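Local atomic coordinates of 6-aminohexanoate-cyclic-dimer hydrolase (Arthrobacter sp., PDB entry 3A2Q), a protein that hydrolyses the cyclic dimer of 6-aminohexanoic acid, a by-product of nylon-6 manufacture, to the linear dimer. Residues N119-E122 against T128-P131; E130-G135 against D339-S344; V318-E323 against W345-R350. The protein carries 1 engineered substitution. All blocks are in the same frame, centred on the assembly; numbering follows the deposited sequence.

In the fold
Contacts 1, 2 and 3 form a chain of packing that leads from the probable charge-relay site to the crossing of helices 308-331 and 342-352, in a family whose core is a mixed sheet. Contact 1 folds the loop after strand 113-118 back on itself beside Ser150 and Lys72. Contact 2, its centre about 8 Å away, shares Glu130 and Pro131 with it and joins the same loop to the start of helix 342-352. Contact 3, about 14 Å between centres from contact 2, packs that helix against helix 308-331. Along the sequence contacts 2 and 3 interleave, in the order 130-135, 318-323, 339-344, 345-350. Helix 342-352 thus links the loop beside the probable charge-relay residues to the helix that carries Ile320 of the ligand pocket.

Contact 1: residues N119-E122 against T128-P131; sequences NTPE and TTEP
Pro131 presses its ring against the side chain of Asn119 and the carbonyl of Thr120, where one buried loop doubles back on itself. Its CG lies 3.3 Å from Asn119 OD1 and 3.4 Å from Thr120 O, while its CD lies 3.4 Å from Asn119 ND2, so both ends of the amide rest on ring carbons. Asn119 reaches this ring because its CG stands anti to the backbone N (chi1 -163°). Asparagine suits the place because the same ND2 that rests on the ring also hydrogen-bonds Thr137 OG1. A leucine here would probably leave that hydroxyl without its amide partner, since a branched hydrocarbon offers no N-H.

Thr129 divides its two branches between different tasks. CG2, anti to the backbone N, runs alongside Asn119 and comes 3.5 Å from its ND2, whereas OG1 is hydrogen-bonded to Gly148 O. A threonine serves both needs from one CB, a methyl for packing and a hydroxyl for the neighbouring loop. The ring of Pro121 sits against the carbonyl of Thr128, with Pro121 CG 3.4 Å from Thr128 O, and its CA approaches Pro131 CB. The two chain directions differ by 79°, and the prolines lie at the crossing, their CA atoms 4.6 Å apart. Just before it, Thr120 OG1 gives its proton to Pro121 O on a lone pair, in the carbonyl plane, at 2.9 Å.

No hydrogen bond joins the two segments. Proline brings no N-H that would need an acceptor here, and Asn119 ND2 and Thr129 OG1 find their partners in Thr137 OG1 and Gly148 O. The ring carbons of both prolines and the Thr129 methyl instead pack by van der Waals contact against amide and carbonyl groups, which probably helps to shape the loop where Pro121 touches Ser150, a probable charge-relay residue.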
ATOM      1  N   ASN A 119      -7.219   5.981   7.901  1.00 30.70           N
ATOM      2  CA  ASN A 119      -8.027   6.629   6.877  1.00 30.76           C
ATOM      3  C   ASN A 119      -7.699   6.222   5.441  1.00 28.11           C
ATOM      4  O   ASN A 119      -6.576   5.825   5.131  1.00 31.07           O
ATOM      5  CB  ASN A 119      -7.921   8.150   7.043  1.00 29.71           C
ATOM      6  CG  ASN A 119      -9.018   8.896   6.311  1.00 31.73           C
ATOM      7  OD1 ASN A 119     -10.115   8.370   6.103  1.00 31.96           O
ATOM      8  ND2 ASN A 119      -8.738  10.139   5.935  1.00 35.81           N
ATOM      9  N   THR A 120      -8.703   6.333   4.575  1.00 28.49           N
ATOM     10  CA  THR A 120      -8.597   5.984   3.162  1.00 26.87           C
ATOM     11  C   THR A 120      -9.629   6.765   2.351  1.00 28.70           C
ATOM     12  O   THR A 120     -10.643   7.215   2.893  1.00 30.35           O
ATOM     13  CB  THR A 120      -8.903   4.478   2.943  1.00 23.00           C
ATOM     14  OG1 THR A 120      -9.073   4.212   1.544  1.00 27.81           O
ATOM     15  CG2 THR A 120     -10.196   4.093   3.667  1.00 28.60           C
ATOM     16  N   PRO A 121      -9.375   6.967   1.048  1.00 28.47           N
ATOM     17  CA  PRO A 121     -10.387   7.694   0.278  1.00 27.54           C
ATOM     18  C   PRO A 121     -11.548   6.703   0.177  1.00 30.13           C
ATOM     19  O   PRO A 121     -11.353   5.506   0.404  1.00 29.28           O
ATOM     20  CB  PRO A 121      -9.698   7.948  -1.065  1.00 27.67           C
ATOM     21  CG  PRO A 121      -8.670   6.844  -1.149  1.00 23.63           C
ATOM     22  CD  PRO A 121      -8.150   6.765   0.256  1.00 24.81           C
ATOM     23  N   GLU A 122     -12.745   7.178  -0.140  1.00 30.41           N
ATOM     24  CA  GLU A 122     -13.902   6.291  -0.219  1.00 29.85           C
ATOM     25  C   GLU A 122     -13.699   5.041  -1.080  1.00 26.51           C
ATOM     26  O   GLU A 122     -13.459   5.133  -2.285  1.00 27.96           O
ATOM     27  CB  GLU A 122     -15.123   7.048  -0.732  1.00 34.00           C
ATOM     28  CG  GLU A 122     -16.366   6.179  -0.783  1.00 36.18           C
ATOM     29  CD  GLU A 122     -17.601   6.945  -1.183  1.00 37.14           C
ATOM     30  OE1 GLU A 122     -17.680   7.383  -2.350  1.00 39.29           O
ATOM     31  OE2 GLU A 122     -18.488   7.110  -0.321  1.00 41.68           O
ATOM     32  N   THR A 128      -5.014   9.836  -3.213  1.00 25.98           N
ATOM     33  CA  THR A 128      -4.776  10.812  -2.164  1.00 29.56           C
ATOM     34  C   THR A 128      -5.775  10.353  -1.112  1.00 27.13           C
ATOM     35  O   THR A 128      -6.694   9.602  -1.434  1.00 30.85           O
ATOM     36  CB  THR A 128      -5.072  12.264  -2.578  1.00 31.18           C
ATOM     37  OG1 THR A 128      -4.630  13.130  -1.525  1.00 27.59           O
ATOM     38  CG2 THR A 128      -6.561  12.485  -2.806  1.00 30.90           C
ATOM     39  N   THR A 129      -5.603  10.785   0.130  1.00 25.26           N
ATOM     40  CA  THR A 129      -6.492  10.346   1.204  1.00 27.67           C
ATOM     41  C   THR A 129      -7.228  11.536   1.800  1.00 30.01           C
ATOM     42  O   THR A 129      -6.860  12.038   2.859  1.00 29.54           O
ATOM     43  CB  THR A 129      -5.677   9.614   2.298  1.00 29.12           C
ATOM     44  OG1 THR A 129      -4.936   8.547   1.695  1.00 29.42           O
ATOM     45  CG2 THR A 129      -6.586   9.030   3.365  1.00 27.86           C
ATOM     46  N   GLU A 130      -8.268  11.975   1.099  1.00 32.52           N
ATOM     47  CA  GLU A 130      -9.073  13.122   1.514  1.00 32.94           C
ATOM     48  C   GLU A 130     -10.562  12.816   1.326  1.00 33.63           C
ATOM     49  O   GLU A 130     -11.258  13.481   0.555  1.00 33.73           O
ATOM     50  CB  GLU A 130      -8.668  14.343   0.681  1.00 34.55           C
ATOM     51  CG  GLU A 130      -7.197  14.731   0.856  1.00 31.84           C
ATOM     52  CD  GLU A 130      -6.688  15.650  -0.235  1.00 39.08           C
ATOM     53  OE1 GLU A 130      -7.368  16.653  -0.540  1.00 39.12           O
ATOM     54  OE2 GLU A 130      -5.601  15.377  -0.786  1.00 31.34           O
ATOM     55  N   PRO A 131     -11.066  11.796   2.037  1.00 32.68           N
ATOM     56  CA  PRO A 131     -12.474  11.407   1.938  1.00 32.23           C
ATOM     57  C   PRO A 131     -13.379  12.457   2.569  1.00 34.57           C
ATOM     58  O   PRO A 131     -12.986  13.121   3.528  1.00 33.33           O
ATOM     59  CB  PRO A 131     -12.524  10.103   2.721  1.00 26.58           C
ATOM     60  CG  PRO A 131     -11.501  10.330   3.791  1.00 28.18           C
ATOM     61  CD  PRO A 131     -10.360  10.960   3.024  1.00 28.45           C
TER

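Contact 2: residues E130-G135 against D339-S344; sequences EPEAWG and DVEWTS
Glu341 stretches across to the turn at Pro131 and Glu132 and takes up the backbone N-H of Glu132. Its chain is extended beyond CG, which carries OE2 to 3.0 Å from Glu132 N; the bond is nearly straight at 171°, although the N-H arrives from above the carboxylate plane. The same oxygen receives a proton from a water, 2.7 Å from Glu341 OE2, that in turn accepts the N-H of Ala133. One carboxylate oxygen thus serves two successive N-H groups of the turn, one directly and one through water, and a long acidic side chain suits that span.

Glu132 returns the approach from the opposite direction. Its carboxylate stacks on that of Glu341, the planes 7° apart, and Glu132 OE2 rests 3.4 Å from Glu341 CG. The like-charged oxygens Glu132 OE2 and Glu341 OE1 are 4.2 Å apart, a proximity that may raise the proton affinity of either group. Part of the cost is probably offset by the Glu132 N-H and the water at Glu341 OE2. Glu341 also occupies the N-cap position, where the helix start may add to the relief.

Trp342, in the first turn, contributes as well: its backbone N donates to a second water, which gives a proton to Glu132 OE2 at 2.6 Å. This water also lies at the edge of the indole, in its plane, while Thr343 CG2 covers one ring face. Ser344 OG hydrogen-bonds Glu122 OE1, which also accepts the Glu341 N-H, so this oxygen has two partners at the helix start and probably helps to hold it.

The contact joins the loop between strand 113-118 and helix 152-159 to the N-terminus of helix 342-352. Further along that loop, Trp134 packs on Ile46 and Ile47 of strand 45-48, an outermost strand of the sheet.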
ATOM      1  N   GLU A 130      -8.268  11.975   1.099  1.00 32.52           N
ATOM      2  CA  GLU A 130      -9.073  13.122   1.514  1.00 32.94           C
ATOM      3  C   GLU A 130     -10.562  12.816   1.326  1.00 33.63           C
ATOM      4  O   GLU A 130     -11.258  13.481   0.555  1.00 33.73           O
ATOM      5  CB  GLU A 130      -8.668  14.343   0.681  1.00 34.55           C
ATOM      6  CG  GLU A 130      -7.197  14.731   0.856  1.00 31.84           C
ATOM      7  CD  GLU A 130      -6.688  15.650  -0.235  1.00 39.08           C
ATOM      8  OE1 GLU A 130      -7.368  16.653  -0.540  1.00 39.12           O
ATOM      9  OE2 GLU A 130      -5.601  15.377  -0.786  1.00 31.34           O
ATOM     10  N   PRO A 131     -11.066  11.796   2.037  1.00 32.68           N
ATOM     11  CA  PRO A 131     -12.474  11.407   1.938  1.00 32.23           C
ATOM     12  C   PRO A 131     -13.379  12.457   2.569  1.00 34.57           C
ATOM     13  O   PRO A 131     -12.986  13.121   3.528  1.00 33.33           O
ATOM     14  CB  PRO A 131     -12.524  10.103   2.721  1.00 26.58           C
ATOM     15  CG  PRO A 131     -11.501  10.330   3.791  1.00 28.18           C
ATOM     16  CD  PRO A 131     -10.360  10.960   3.024  1.00 28.45           C
ATOM     17  N   GLU A 132     -14.587  12.593   2.036  1.00 35.30           N
ATOM     18  CA  GLU A 132     -15.551  13.538   2.585  1.00 38.72           C
ATOM     19  C   GLU A 132     -15.971  13.059   3.974  1.00 39.63           C
ATOM     20  O   GLU A 132     -16.194  13.860   4.883  1.00 39.88           O
ATOM     21  CB  GLU A 132     -16.787  13.616   1.686  1.00 39.34           C
ATOM     22  CG  GLU A 132     -16.582  14.388   0.392  1.00 50.73           C
ATOM     23  CD  GLU A 132     -17.766  14.274  -0.552  1.00 56.08           C
ATOM     24  OE1 GLU A 132     -18.919  14.231  -0.067  1.00 59.42           O
ATOM     25  OE2 GLU A 132     -17.544  14.239  -1.782  1.00 55.86           O
ATOM     26  N   ALA A 133     -16.058  11.742   4.130  1.00 40.42           N
ATOM     27  CA  ALA A 133     -16.474  11.129   5.385  1.00 38.87           C
ATOM     28  C   ALA A 133     -15.596  11.396   6.603  1.00 39.16           C
ATOM     29  O   ALA A 133     -16.115  11.686   7.679  1.00 40.78           O
ATOM     30  CB  ALA A 133     -16.636   9.623   5.192  1.00 41.02           C
ATOM     31  N   TRP A 134     -14.278  11.299   6.452  1.00 36.53           N
ATOM     32  CA  TRP A 134     -13.380  11.514   7.588  1.00 35.31           C
ATOM     33  C   TRP A 134     -12.461  12.725   7.501  1.00 33.79           C
ATOM     34  O   TRP A 134     -11.778  13.057   8.467  1.00 37.14           O
ATOM     35  CB  TRP A 134     -12.513  10.278   7.828  1.00 36.07           C
ATOM     36  CG  TRP A 134     -13.271   9.060   8.235  1.00 42.91           C
ATOM     37  CD1 TRP A 134     -13.752   8.079   7.417  1.00 41.55           C
ATOM     38  CD2 TRP A 134     -13.628   8.680   9.569  1.00 41.14           C
ATOM     39  NE1 TRP A 134     -14.380   7.110   8.159  1.00 39.99           N
ATOM     40  CE2 TRP A 134     -14.319   7.455   9.484  1.00 40.10           C
ATOM     41  CE3 TRP A 134     -13.428   9.259  10.830  1.00 44.37           C
ATOM     42  CZ2 TRP A 134     -14.814   6.792  10.613  1.00 41.31           C
ATOM     43  CZ3 TRP A 134     -13.921   8.601  11.954  1.00 43.42           C
ATOM     44  CH2 TRP A 134     -14.605   7.380  11.835  1.00 40.76           C
ATOM     45  N   GLY A 135     -12.437  13.386   6.353  1.00 35.66           N
ATOM     46  CA  GLY A 135     -11.565  14.533   6.210  1.00 35.18           C
ATOM     47  C   GLY A 135     -10.222  14.078   5.676  1.00 37.70           C
ATOM     48  O   GLY A 135      -9.940  12.884   5.625  1.00 34.77           O
ATOM     49  N   ASP A 339     -25.294   8.771  -0.329  1.00 47.40           N
ATOM     50  CA  ASP A 339     -24.503   8.016   0.637  1.00 43.23           C
ATOM     51  C   ASP A 339     -23.016   7.961   0.288  1.00 39.87           C
ATOM     52  O   ASP A 339     -22.179   7.710   1.153  1.00 38.83           O
ATOM     53  CB  ASP A 339     -25.043   6.590   0.745  1.00 45.21           C
ATOM     54  CG  ASP A 339     -26.468   6.545   1.257  1.00 45.52           C
ATOM     55  OD1 ASP A 339     -26.698   7.014   2.390  1.00 45.37           O
ATOM     56  OD2 ASP A 339     -27.351   6.043   0.530  1.00 45.75           O
ATOM     57  N   VAL A 340     -22.695   8.199  -0.978  1.00 38.83           N
ATOM     58  CA  VAL A 340     -21.312   8.148  -1.437  1.00 39.46           C
ATOM     59  C   VAL A 340     -20.884   9.454  -2.102  1.00 41.57           C
ATOM     60  O   VAL A 340     -21.683  10.381  -2.238  1.00 40.93           O
ATOM     61  CB  VAL A 340     -21.122   6.991  -2.442  1.00 33.44           C
ATOM     62  CG1 VAL A 340     -21.600   5.682  -1.823  1.00 38.86           C
ATOM     63  CG2 VAL A 340     -21.887   7.273  -3.717  1.00 35.63           C
ATOM     64  N   GLU A 341     -19.617   9.523  -2.507  1.00 39.14           N
ATOM     65  CA  GLU A 341     -19.085  10.705  -3.172  1.00 39.32           C
ATOM     66  C   GLU A 341     -19.534  10.683  -4.630  1.00 40.19           C
ATOM     67  O   GLU A 341     -19.798   9.615  -5.179  1.00 40.78           O
ATOM     68  CB  GLU A 341     -17.554  10.720  -3.065  1.00 34.15           C
ATOM     69  CG  GLU A 341     -17.061  10.884  -1.628  1.00 35.26           C
ATOM     70  CD  GLU A 341     -15.548  10.986  -1.515  1.00 36.09           C
ATOM     71  OE1 GLU A 341     -14.878  11.122  -2.560  1.00 39.15           O
ATOM     72  OE2 GLU A 341     -15.035  10.938  -0.376  1.00 37.17           O
ATOM     73  N   TRP A 342     -19.626  11.851  -5.259  1.00 38.54           N
ATOM     74  CA  TRP A 342     -20.090  11.910  -6.641  1.00 38.59           C
ATOM     75  C   TRP A 342     -19.258  11.082  -7.615  1.00 35.99           C
ATOM     76  O   TRP A 342     -19.792  10.511  -8.566  1.00 34.13           O
ATOM     77  CB  TRP A 342     -20.165  13.362  -7.134  1.00 38.70           C
ATOM     78  CG  TRP A 342     -18.839  14.019  -7.354  1.00 38.39           C
ATOM     79  CD1 TRP A 342     -18.065  14.648  -6.419  1.00 38.07           C
ATOM     80  CD2 TRP A 342     -18.123  14.105  -8.593  1.00 40.92           C
ATOM     81  NE1 TRP A 342     -16.912  15.122  -7.001  1.00 39.26           N
ATOM     82  CE2 TRP A 342     -16.921  14.800  -8.333  1.00 37.04           C
ATOM     83  CE3 TRP A 342     -18.381  13.661  -9.897  1.00 37.91           C
ATOM     84  CZ2 TRP A 342     -15.976  15.062  -9.333  1.00 39.11           C
ATOM     85  CZ3 TRP A 342     -17.438  13.921 -10.893  1.00 42.21           C
ATOM     86  CH2 TRP A 342     -16.252  14.616 -10.601  1.00 39.25           C
ATOM     87  N   THR A 343     -17.952  11.015  -7.388  1.00 36.15           N
ATOM     88  CA  THR A 343     -17.092  10.241  -8.275  1.00 36.18           C
ATOM     89  C   THR A 343     -17.496   8.769  -8.261  1.00 34.67           C
ATOM     90  O   THR A 343     -17.501   8.111  -9.297  1.00 37.38           O
ATOM     91  CB  THR A 343     -15.610  10.359  -7.869  1.00 36.06           C
ATOM     92  OG1 THR A 343     -15.471  10.093  -6.470  1.00 35.87           O
ATOM     93  CG2 THR A 343     -15.085  11.752  -8.177  1.00 38.24           C
ATOM     94  N   SER A 344     -17.848   8.265  -7.086  1.00 35.10           N
ATOM     95  CA  SER A 344     -18.250   6.872  -6.943  1.00 36.89           C
ATOM     96  C   SER A 344     -19.593   6.592  -7.607  1.00 37.49           C
ATOM     97  O   SER A 344     -19.741   5.614  -8.333  1.00 34.75           O
ATOM     98  CB  SER A 344     -18.327   6.490  -5.464  1.00 36.60           C
ATOM     99  OG  SER A 344     -17.067   6.630  -4.837  1.00 38.64           O
TER
HETATM  100  O   HOH W   1     -19.438  14.262  -3.583  1.00 48.22           O
HETATM  101  O   HOH W   2     -16.408   9.799   1.647  1.00 34.85           O

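Contact 3: residues V318-E323 against W345-R350; sequences VAIARE and WEMVKR
The helical segments 318-323 and 345-350 cross steeply, with a signed angle of -109° and axes that approach to 8.0 Å. They come closest at Ala321 and Val348, whose CA atoms are 4.7 Å apart. Alanine suits this crossing: its single methyl fits between the backbones, Ala321 CB lying 4.1 Å from Val348 CA and 4.1 Å from Met347 O.

Beside it, Ile320 and Met347 meet at an angle. The methionine chain bends at its last torsion (chi3 -86°), which turns CE onto the isoleucine branch: Met347 CE is 3.3 Å from Ile320 CG2, tighter than an ordinary carbon contact, and SD lies 3.7 Å from Ile320 CG1. A flexible thioether can follow the rigid, beta-branched surface, and Ile320 itself touches bound 6-aminohexanoic acid. Met347 thus backs a pocket-lining residue.

At the margin Arg350 is held by acids of both helices, its NH1 forming a salt bridge with Glu346 and its NE another with Asp317. Helix 342-352 lies across helix 308-331, with Val348 touching Ile324 farther along the latter, and Met347 reaching the loop residues Asn125 and Gln411 of the ligand pocket.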
ATOM      1  N   VAL A 318     -17.179  -1.504 -12.556  1.00 29.57           N
ATOM      2  CA  VAL A 318     -18.002  -2.620 -12.100  1.00 32.88           C
ATOM      3  C   VAL A 318     -17.732  -2.961 -10.641  1.00 32.01           C
ATOM      4  O   VAL A 318     -18.663  -3.211  -9.875  1.00 32.45           O
ATOM      5  CB  VAL A 318     -17.756  -3.871 -12.983  1.00 30.19           C
ATOM      6  CG1 VAL A 318     -18.432  -5.111 -12.379  1.00 26.82           C
ATOM      7  CG2 VAL A 318     -18.283  -3.614 -14.384  1.00 31.32           C
ATOM      8  N   ALA A 319     -16.459  -2.954 -10.252  1.00 30.13           N
ATOM      9  CA  ALA A 319     -16.077  -3.278  -8.880  1.00 29.10           C
ATOM     10  C   ALA A 319     -16.638  -2.299  -7.851  1.00 29.66           C
ATOM     11  O   ALA A 319     -17.159  -2.714  -6.819  1.00 29.99           O
ATOM     12  CB  ALA A 319     -14.554  -3.340  -8.760  1.00 30.44           C
ATOM     13  N   ILE A 320     -16.525  -1.003  -8.118  1.00 27.19           N
ATOM     14  CA  ILE A 320     -17.045  -0.013  -7.183  1.00 29.52           C
ATOM     15  C   ILE A 320     -18.568  -0.098  -7.142  1.00 28.61           C
ATOM     16  O   ILE A 320     -19.173  -0.039  -6.076  1.00 32.10           O
ATOM     17  CB  ILE A 320     -16.622   1.420  -7.576  1.00 30.87           C
ATOM     18  CG1 ILE A 320     -15.104   1.567  -7.429  1.00 29.36           C
ATOM     19  CG2 ILE A 320     -17.328   2.439  -6.676  1.00 33.31           C
ATOM     20  CD1 ILE A 320     -14.611   1.333  -6.014  1.00 33.51           C
ATOM     21  N   ALA A 321     -19.176  -0.245  -8.310  1.00 30.52           N
ATOM     22  CA  ALA A 321     -20.627  -0.345  -8.407  1.00 32.95           C
ATOM     23  C   ALA A 321     -21.145  -1.494  -7.552  1.00 34.09           C
ATOM     24  O   ALA A 321     -22.110  -1.340  -6.805  1.00 33.63           O
ATOM     25  CB  ALA A 321     -21.036  -0.555  -9.857  1.00 29.07           C
ATOM     26  N   ARG A 322     -20.503  -2.652  -7.661  1.00 33.97           N
ATOM     27  CA  ARG A 322     -20.925  -3.815  -6.892  1.00 32.11           C
ATOM     28  C   ARG A 322     -20.542  -3.691  -5.424  1.00 28.90           C
ATOM     29  O   ARG A 322     -21.168  -4.302  -4.559  1.00 29.79           O
ATOM     30  CB  ARG A 322     -20.330  -5.095  -7.495  1.00 26.89           C
ATOM     31  CG  ARG A 322     -20.841  -5.410  -8.895  1.00 31.62           C
ATOM     32  CD  ARG A 322     -20.435  -6.812  -9.345  1.00 28.82           C
ATOM     33  NE  ARG A 322     -21.008  -7.835  -8.475  1.00 28.68           N
ATOM     34  CZ  ARG A 322     -20.291  -8.664  -7.721  1.00 35.18           C
ATOM     35  NH1 ARG A 322     -18.966  -8.600  -7.731  1.00 30.64           N
ATOM     36  NH2 ARG A 322     -20.899  -9.555  -6.951  1.00 35.93           N
ATOM     37  N   GLU A 323     -19.519  -2.891  -5.141  1.00 30.42           N
ATOM     38  CA  GLU A 323     -19.072  -2.686  -3.769  1.00 30.74           C
ATOM     39  C   GLU A 323     -20.089  -1.804  -3.044  1.00 31.79           C
ATOM     40  O   GLU A 323     -20.349  -1.981  -1.855  1.00 29.86           O
ATOM     41  CB  GLU A 323     -17.702  -2.019  -3.761  1.00 35.91           C
ATOM     42  CG  GLU A 323     -17.013  -2.042  -2.415  1.00 42.92           C
ATOM     43  CD  GLU A 323     -16.830  -3.451  -1.874  1.00 41.80           C
ATOM     44  OE1 GLU A 323     -16.862  -4.418  -2.667  1.00 43.89           O
ATOM     45  OE2 GLU A 323     -16.644  -3.586  -0.650  1.00 44.04           O
ATOM     46  N   TRP A 345     -20.571   7.460  -7.369  1.00 37.80           N
ATOM     47  CA  TRP A 345     -21.887   7.260  -7.953  1.00 37.14           C
ATOM     48  C   TRP A 345     -21.840   7.214  -9.473  1.00 37.12           C
ATOM     49  O   TRP A 345     -22.570   6.449 -10.101  1.00 36.30           O
ATOM     50  CB  TRP A 345     -22.852   8.356  -7.498  1.00 39.99           C
ATOM     51  CG  TRP A 345     -24.260   8.025  -7.849  1.00 44.13           C
ATOM     52  CD1 TRP A 345     -25.013   8.577  -8.845  1.00 48.37           C
ATOM     53  CD2 TRP A 345     -25.065   7.001  -7.256  1.00 48.45           C
ATOM     54  NE1 TRP A 345     -26.237   7.956  -8.910  1.00 50.22           N
ATOM     55  CE2 TRP A 345     -26.295   6.985  -7.946  1.00 51.08           C
ATOM     56  CE3 TRP A 345     -24.863   6.092  -6.207  1.00 47.30           C
ATOM     57  CZ2 TRP A 345     -27.323   6.092  -7.622  1.00 53.97           C
ATOM     58  CZ3 TRP A 345     -25.886   5.205  -5.885  1.00 51.83           C
ATOM     59  CH2 TRP A 345     -27.100   5.213  -6.591  1.00 53.53           C
ATOM     60  N   GLU A 346     -20.971   8.022 -10.071  1.00 38.44           N
ATOM     61  CA  GLU A 346     -20.862   8.051 -11.521  1.00 40.67           C
ATOM     62  C   GLU A 346     -20.492   6.682 -12.089  1.00 43.28           C
ATOM     63  O   GLU A 346     -20.888   6.334 -13.205  1.00 41.80           O
ATOM     64  CB  GLU A 346     -19.828   9.092 -11.944  1.00 45.09           C
ATOM     65  CG  GLU A 346     -19.845   9.408 -13.424  1.00 56.88           C
ATOM     66  CD  GLU A 346     -19.032  10.640 -13.755  1.00 64.27           C
ATOM     67  OE1 GLU A 346     -19.303  11.701 -13.154  1.00 64.52           O
ATOM     68  OE2 GLU A 346     -18.126  10.552 -14.613  1.00 70.38           O
ATOM     69  N   MET A 347     -19.739   5.905 -11.315  1.00 43.64           N
ATOM     70  CA  MET A 347     -19.317   4.574 -11.746  1.00 44.52           C
ATOM     71  C   MET A 347     -20.481   3.585 -11.756  1.00 44.32           C
ATOM     72  O   MET A 347     -20.440   2.573 -12.459  1.00 47.08           O
ATOM     73  CB  MET A 347     -18.194   4.058 -10.839  1.00 44.07           C
ATOM     74  CG  MET A 347     -16.936   4.909 -10.887  1.00 45.42           C
ATOM     75  SD  MET A 347     -15.632   4.300  -9.806  1.00 51.08           S
ATOM     76  CE  MET A 347     -16.060   5.064  -8.291  1.00 54.70           C
ATOM     77  N   VAL A 348     -21.515   3.876 -10.974  1.00 43.71           N
ATOM     78  CA  VAL A 348     -22.693   3.017 -10.915  1.00 42.45           C
ATOM     79  C   VAL A 348     -23.356   3.017 -12.286  1.00 43.42           C
ATOM     80  O   VAL A 348     -23.724   1.970 -12.814  1.00 42.50           O
ATOM     81  CB  VAL A 348     -23.712   3.525  -9.867  1.00 40.44           C
ATOM     82  CG1 VAL A 348     -24.949   2.633  -9.860  1.00 44.81           C
ATOM     83  CG2 VAL A 348     -23.078   3.545  -8.492  1.00 37.40           C
ATOM     84  N   LYS A 349     -23.494   4.207 -12.861  1.00 43.90           N
ATOM     85  CA  LYS A 349     -24.105   4.360 -14.173  1.00 43.52           C
ATOM     86  C   LYS A 349     -23.230   3.699 -15.226  1.00 41.92           C
ATOM     87  O   LYS A 349     -23.719   2.950 -16.070  1.00 41.96           O
ATOM     88  CB  LYS A 349     -24.280   5.846 -14.501  1.00 50.08           C
ATOM     89  CG  LYS A 349     -24.969   6.125 -15.826  1.00 56.58           C
ATOM     90  CD  LYS A 349     -25.163   7.621 -16.027  1.00 60.47           C
ATOM     91  CE  LYS A 349     -25.882   7.920 -17.330  1.00 60.77           C
ATOM     92  NZ  LYS A 349     -25.118   7.408 -18.498  1.00 63.21           N
ATOM     93  N   ARG A 350     -21.931   3.970 -15.173  1.00 40.57           N
ATOM     94  CA  ARG A 350     -21.017   3.380 -16.141  1.00 38.54           C
ATOM     95  C   ARG A 350     -21.057   1.856 -16.084  1.00 36.17           C
ATOM     96  O   ARG A 350     -21.027   1.190 -17.118  1.00 38.15           O
ATOM     97  CB  ARG A 350     -19.584   3.874 -15.908  1.00 39.29           C
ATOM     98  CG  ARG A 350     -19.378   5.346 -16.255  1.00 38.48           C
ATOM     99  CD  ARG A 350     -17.961   5.603 -16.746  1.00 39.74           C
ATOM    100  NE  ARG A 350     -16.957   5.485 -15.693  1.00 41.98           N
ATOM    101  CZ  ARG A 350     -16.673   6.444 -14.818  1.00 45.11           C
ATOM    102  NH1 ARG A 350     -17.316   7.601 -14.864  1.00 48.43           N
ATOM    103  NH2 ARG A 350     -15.733   6.252 -13.903  1.00 45.47           N
TER